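Local coordinates for glycosylation Associate Protein 1 (PDB 6OYC), which probably takes part, in complex with Gap2 and Gap3, in the glycosylation and secretion of streptococcal surface proteins, possibly by binding sugar, at residues A[424-429]-A[448-453]; A[155-160]-A[169-174]. All blocks are in the same frame, centred on the assembly; numbering follows the deposited sequence.

Contact 1 of 2, residues A[424-429]-A[448-453]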
# COMPACT_ATOMS: atom_id res chain seq x y z
N VAL A 424 -9.23 -1.17 19.72
CA VAL A 424 -9.21 -2.62 19.80
C VAL A 424 -8.28 -3.06 20.92
O VAL A 424 -7.24 -2.46 21.17
CB VAL A 424 -8.83 -3.24 18.44
CG1 VAL A 424 -8.27 -4.66 18.60
CG2 VAL A 424 -10.05 -3.29 17.54
N ARG A 425 -8.69 -4.11 21.62
CA ARG A 425 -7.89 -4.64 22.72
C ARG A 425 -6.94 -5.74 22.26
O ARG A 425 -5.80 -5.81 22.73
CB ARG A 425 -8.83 -5.17 23.81
CG ARG A 425 -8.19 -5.34 25.16
CD ARG A 425 -7.75 -4.01 25.74
NE ARG A 425 -7.33 -4.16 27.12
CZ ARG A 425 -6.71 -3.22 27.83
NH1 ARG A 425 -6.44 -2.04 27.28
NH2 ARG A 425 -6.36 -3.46 29.09
N LEU A 426 -7.39 -6.58 21.33
CA LEU A 426 -6.65 -7.80 21.01
C LEU A 426 -6.78 -8.10 19.52
O LEU A 426 -7.88 -8.04 18.96
CB LEU A 426 -7.17 -8.98 21.84
CG LEU A 426 -6.45 -10.32 21.72
CD1 LEU A 426 -4.99 -10.20 22.16
CD2 LEU A 426 -7.18 -11.40 22.55
N ILE A 427 -5.64 -8.44 18.89
CA ILE A 427 -5.58 -8.86 17.50
C ILE A 427 -5.41 -10.38 17.46
O ILE A 427 -4.52 -10.92 18.13
CB ILE A 427 -4.43 -8.15 16.76
CG1 ILE A 427 -4.82 -6.72 16.38
CG2 ILE A 427 -4.01 -8.93 15.51
CD1 ILE A 427 -3.60 -5.86 15.97
N ILE A 428 -6.25 -11.06 16.70
CA ILE A 428 -6.10 -12.50 16.51
C ILE A 428 -5.97 -12.80 15.02
O ILE A 428 -6.89 -12.54 14.23
CB ILE A 428 -7.26 -13.31 17.12
CG1 ILE A 428 -7.27 -13.17 18.64
CG2 ILE A 428 -7.06 -14.79 16.79
CD1 ILE A 428 -8.30 -14.05 19.33
N ASP A 429 -4.84 -13.38 14.64
CA ASP A 429 -4.63 -13.87 13.28
C ASP A 429 -3.89 -15.20 13.43
O ASP A 429 -2.68 -15.21 13.69
CB ASP A 429 -3.85 -12.86 12.44
CG ASP A 429 -3.88 -13.19 10.96
OD1 ASP A 429 -4.28 -14.32 10.60
OD2 ASP A 429 -3.51 -12.29 10.16
N PRO A 448 -1.75 -6.28 21.45
CA PRO A 448 -1.08 -7.59 21.43
C PRO A 448 -1.72 -8.52 20.40
O PRO A 448 -2.92 -8.45 20.12
CB PRO A 448 -1.30 -8.11 22.87
CG PRO A 448 -2.64 -7.49 23.28
CD PRO A 448 -2.65 -6.11 22.62
N GLN A 449 -0.90 -9.42 19.85
CA GLN A 449 -1.32 -10.29 18.76
C GLN A 449 -1.24 -11.76 19.14
O GLN A 449 -0.24 -12.21 19.69
CB GLN A 449 -0.44 -10.09 17.52
CG GLN A 449 -0.42 -8.69 17.01
CD GLN A 449 0.72 -8.50 16.04
OE1 GLN A 449 0.72 -9.05 14.94
NE2 GLN A 449 1.72 -7.73 16.46
N ILE A 450 -2.27 -12.52 18.79
CA ILE A 450 -2.25 -13.97 18.98
C ILE A 450 -2.04 -14.64 17.62
O ILE A 450 -2.86 -14.48 16.71
CB ILE A 450 -3.54 -14.49 19.64
CG1 ILE A 450 -3.70 -13.90 21.05
CG2 ILE A 450 -3.51 -16.02 19.69
CD1 ILE A 450 -5.00 -14.32 21.73
N ASN A 451 -0.95 -15.40 17.50
CA ASN A 451 -0.60 -16.14 16.30
C ASN A 451 -0.44 -17.62 16.65
O ASN A 451 -0.32 -17.99 17.82
CB ASN A 451 0.70 -15.60 15.67
CG ASN A 451 0.68 -14.07 15.48
OD1 ASN A 451 1.58 -13.37 15.93
ND2 ASN A 451 -0.35 -13.56 14.81
N THR A 452 -0.45 -18.48 15.64
CA THR A 452 -0.07 -19.88 15.81
C THR A 452 1.35 -20.16 15.36
O THR A 452 1.78 -21.31 15.39
CB THR A 452 -1.01 -20.81 15.05
OG1 THR A 452 -1.10 -20.38 13.68
CG2 THR A 452 -2.37 -20.81 15.68
N ILE A 453 2.09 -19.15 14.90
CA ILE A 453 3.44 -19.34 14.38
C ILE A 453 4.33 -18.25 14.95
O ILE A 453 3.87 -17.19 15.38
CB ILE A 453 3.48 -19.30 12.84
CG1 ILE A 453 3.33 -17.85 12.36
CG2 ILE A 453 2.38 -20.16 12.25
CD1 ILE A 453 3.30 -17.70 10.86
O HOH W 1 -0.45 -17.06 13.03
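Ile427 with Gln449 and Ile428 with Ile450 form the parallel beta bridges of a beta-alpha-beta unit. Strand 426-428 runs through helix 436-445 into strand 449-451. Both belong to a six-stranded parallel sheet of Rossmann-like order, consistent with one half of a GT-B fold. Strand 318-323 pairs with the other edge of strand 426-428. The two strand axes come within 4.7 Å and lie 21° apart.

Three backbone bonds join the segments. Ile427 N gives to Pro448 O at 3.0 Å. Ile450 N gives to Ile427 O at 2.8 Å. Asp429 N gives to Ile450 O at 3.1 Å.

Ile428 and Ile450 stand side by side on one face of the sheet. Ile428 CG1 is anti to the carbonyl carbon (chi1 -65°), as in Ile450; the two chains point the same way, with Ile428 CG1 beside Ile450 CD1. Leu426 slants across to them, and its CD2 lies 3.7 Å from Ile450 CD1. Helix 473-481 covers the two isoleucines, with Ile477 on Ile428 and Ala476 on Ile450. Ile427 and Gln449 share the opposite face. Here the aliphatic part of the glutamine does the touching, with Gln449 CG 3.9 Å from Ile427 CG2.

The ladder changes at both ends. Pro448 has no N-H to give, and its CD packs 3.2 Å from Arg425 O. That oxygen is instead hydrogen-bonded by Trp487 NE1. At the other end, water 1 donates to Asp429 O and accepts from Thr452 N, bridging the two segments just past the beta bridges. The Asp429 carboxylate turns to another partner, with OD2 taking the N-H of Asp435. Asp429 O is also gripped by a side chain: Asn451 ND2 reaches a lone pair in the carbonyl plane at 3.1 Å, with a nearly straight N-H...O angle of 173°.

Contact 2 of 2, residues A[155-160]-A[169-174]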
# COMPACT_ATOMS: atom_id res chain seq x y z
N SER A 155 -5.11 14.01 -17.62
CA SER A 155 -3.71 13.61 -17.70
C SER A 155 -3.41 12.75 -18.93
O SER A 155 -2.36 12.93 -19.56
CB SER A 155 -3.29 12.84 -16.44
OG SER A 155 -1.91 12.49 -16.49
N SER A 156 -4.30 11.82 -19.28
CA SER A 156 -4.03 10.98 -20.43
C SER A 156 -5.32 10.32 -20.92
O SER A 156 -6.33 10.29 -20.21
CB SER A 156 -2.95 9.93 -20.10
OG SER A 156 -3.45 8.89 -19.26
N ILE A 157 -5.28 9.81 -22.16
CA ILE A 157 -6.37 9.03 -22.74
C ILE A 157 -5.80 7.72 -23.26
O ILE A 157 -4.84 7.73 -24.03
CB ILE A 157 -7.09 9.75 -23.90
CG1 ILE A 157 -7.61 11.11 -23.49
CG2 ILE A 157 -8.23 8.91 -24.42
CD1 ILE A 157 -8.00 11.93 -24.69
N LEU A 158 -6.41 6.62 -22.86
CA LEU A 158 -6.02 5.29 -23.32
C LEU A 158 -7.03 4.86 -24.38
O LEU A 158 -8.21 4.68 -24.08
CB LEU A 158 -5.99 4.31 -22.14
CG LEU A 158 -5.07 3.08 -22.28
CD1 LEU A 158 -4.87 2.33 -20.96
CD2 LEU A 158 -5.61 2.14 -23.37
N TYR A 159 -6.57 4.69 -25.62
CA TYR A 159 -7.46 4.32 -26.71
C TYR A 159 -7.45 2.82 -26.93
O TYR A 159 -6.43 2.15 -26.76
CB TYR A 159 -7.07 5.01 -28.02
CG TYR A 159 -7.29 6.50 -28.00
CD1 TYR A 159 -6.32 7.35 -27.50
CD2 TYR A 159 -8.50 7.05 -28.46
CE1 TYR A 159 -6.52 8.70 -27.48
CE2 TYR A 159 -8.70 8.43 -28.44
CZ TYR A 159 -7.71 9.24 -27.94
OH TYR A 159 -7.88 10.59 -27.91
N TYR A 160 -8.60 2.30 -27.35
CA TYR A 160 -8.78 0.88 -27.59
C TYR A 160 -9.20 0.65 -29.03
O TYR A 160 -9.82 1.51 -29.66
CB TYR A 160 -9.87 0.28 -26.66
CG TYR A 160 -9.55 0.37 -25.19
CD1 TYR A 160 -9.83 1.52 -24.47
CD2 TYR A 160 -8.96 -0.69 -24.52
CE1 TYR A 160 -9.53 1.61 -23.10
CE2 TYR A 160 -8.65 -0.62 -23.17
CZ TYR A 160 -8.95 0.54 -22.46
OH TYR A 160 -8.65 0.61 -21.12
N ASP A 169 -2.25 8.45 -25.03
CA ASP A 169 -1.79 9.81 -25.26
C ASP A 169 -1.66 10.53 -23.92
O ASP A 169 -2.64 10.66 -23.18
CB ASP A 169 -2.76 10.56 -26.18
CG ASP A 169 -2.69 10.05 -27.60
OD1 ASP A 169 -1.84 9.17 -27.85
OD2 ASP A 169 -3.46 10.54 -28.47
N TYR A 170 -0.45 11.01 -23.60
CA TYR A 170 -0.22 11.74 -22.37
C TYR A 170 -0.26 13.23 -22.67
O TYR A 170 0.40 13.69 -23.61
CB TYR A 170 1.11 11.39 -21.72
CG TYR A 170 1.31 9.96 -21.29
CD1 TYR A 170 1.54 8.95 -22.22
CD2 TYR A 170 1.32 9.62 -19.93
CE1 TYR A 170 1.76 7.63 -21.82
CE2 TYR A 170 1.53 8.30 -19.51
CZ TYR A 170 1.75 7.31 -20.46
OH TYR A 170 1.98 6.01 -20.08
N LEU A 171 -0.99 13.98 -21.85
CA LEU A 171 -1.34 15.36 -22.16
C LEU A 171 -0.72 16.31 -21.15
O LEU A 171 -0.41 15.93 -20.01
CB LEU A 171 -2.87 15.54 -22.17
CG LEU A 171 -3.70 14.58 -23.04
CD1 LEU A 171 -5.19 14.92 -23.05
CD2 LEU A 171 -3.19 14.54 -24.47
N ALA A 172 -0.52 17.56 -21.59
CA ALA A 172 -0.30 18.69 -20.70
C ALA A 172 -1.65 19.26 -20.26
O ALA A 172 -2.69 18.94 -20.85
CB ALA A 172 0.52 19.76 -21.42
N PRO A 173 -1.67 20.08 -19.20
CA PRO A 173 -2.96 20.63 -18.73
C PRO A 173 -3.69 21.47 -19.77
O PRO A 173 -4.90 21.67 -19.65
CB PRO A 173 -2.58 21.46 -17.49
CG PRO A 173 -1.29 20.81 -17.00
CD PRO A 173 -0.57 20.35 -18.25
N SER A 174 -2.99 21.97 -20.78
CA SER A 174 -3.63 22.63 -21.91
C SER A 174 -4.41 21.68 -22.79
O SER A 174 -5.20 22.14 -23.63
CB SER A 174 -2.57 23.31 -22.77
OG SER A 174 -1.85 22.30 -23.46
O HOH W 2 -5.71 11.98 -28.06
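Ser156 opposite Tyr170 and Ile157 opposite Asp169 are the antiparallel bridges of a beta hairpin. Its strands, 154-161 and 164-171, are neighbours in a large antiparallel sheet built as a meander. Ser155 and Ser156 both face Leu147 on strand 141-148, which makes a classic beta bulge.

Three backbone bonds join the strands. Ile157 and Asp169 are a hydrogen-bonded pair: Ile157 N gives to Asp169 O at 3.0 Å, and Asp169 N gives to Ile157 O at 2.9 Å. Leu171 N adds a bond to Ser155 O at 2.9 Å. Ser156 and Tyr170 are a non-hydrogen-bonded pair. Tyr55 OH is hydrogen-bonded to Ser155 OG and Ser156 OG, and the Tyr55 ring meets that of Tyr170 edge-to-face.

Apolar contact is looser. Ile157 CD1 and Leu171 CD1 are 4.4 Å apart. Within its own strand, Ile157 CG2 sits 3.5 Å above the Tyr159 ring plane, toward the rim.

Charged and polar groups gather at Asp169. Arg180 and Arg177 form salt bridges to OD1 and OD2 respectively, which probably favours the ionised carboxylate. The Tyr159 side chain crosses that of Asp169 at about a right angle, the ring and carboxylate planes 59° apart. Asp169 CG lies anti to the carbonyl carbon (chi1 -71°), which carries Asp169 OD2 to 3.7 Å from Tyr159 CE1. Water 2 bridges the two groups, 2.6 Å from Tyr159 OH, and donates to Asp169 OD2 at 2.7 Å.

Contacts 1 and 2 are separate parts of the same chain. Their centres are 47 Å apart, their nearest atoms about 34 Å, and they lie on opposite sides of the chain's centre. They follow one another in series: the 155-160/169-174 hairpin is complete before the 424-429/448-453 unit begins. Contact 1 pairs parallel strands linked by a helix; contact 2 pairs antiparallel strands linked by a short turn. Contact 1 lies in a parallel sheet consistent with a GT-B domain, and contact 2 in the antiparallel meander. Neither contact contains a bound sugar, so neither can be assigned to a sugar-binding site.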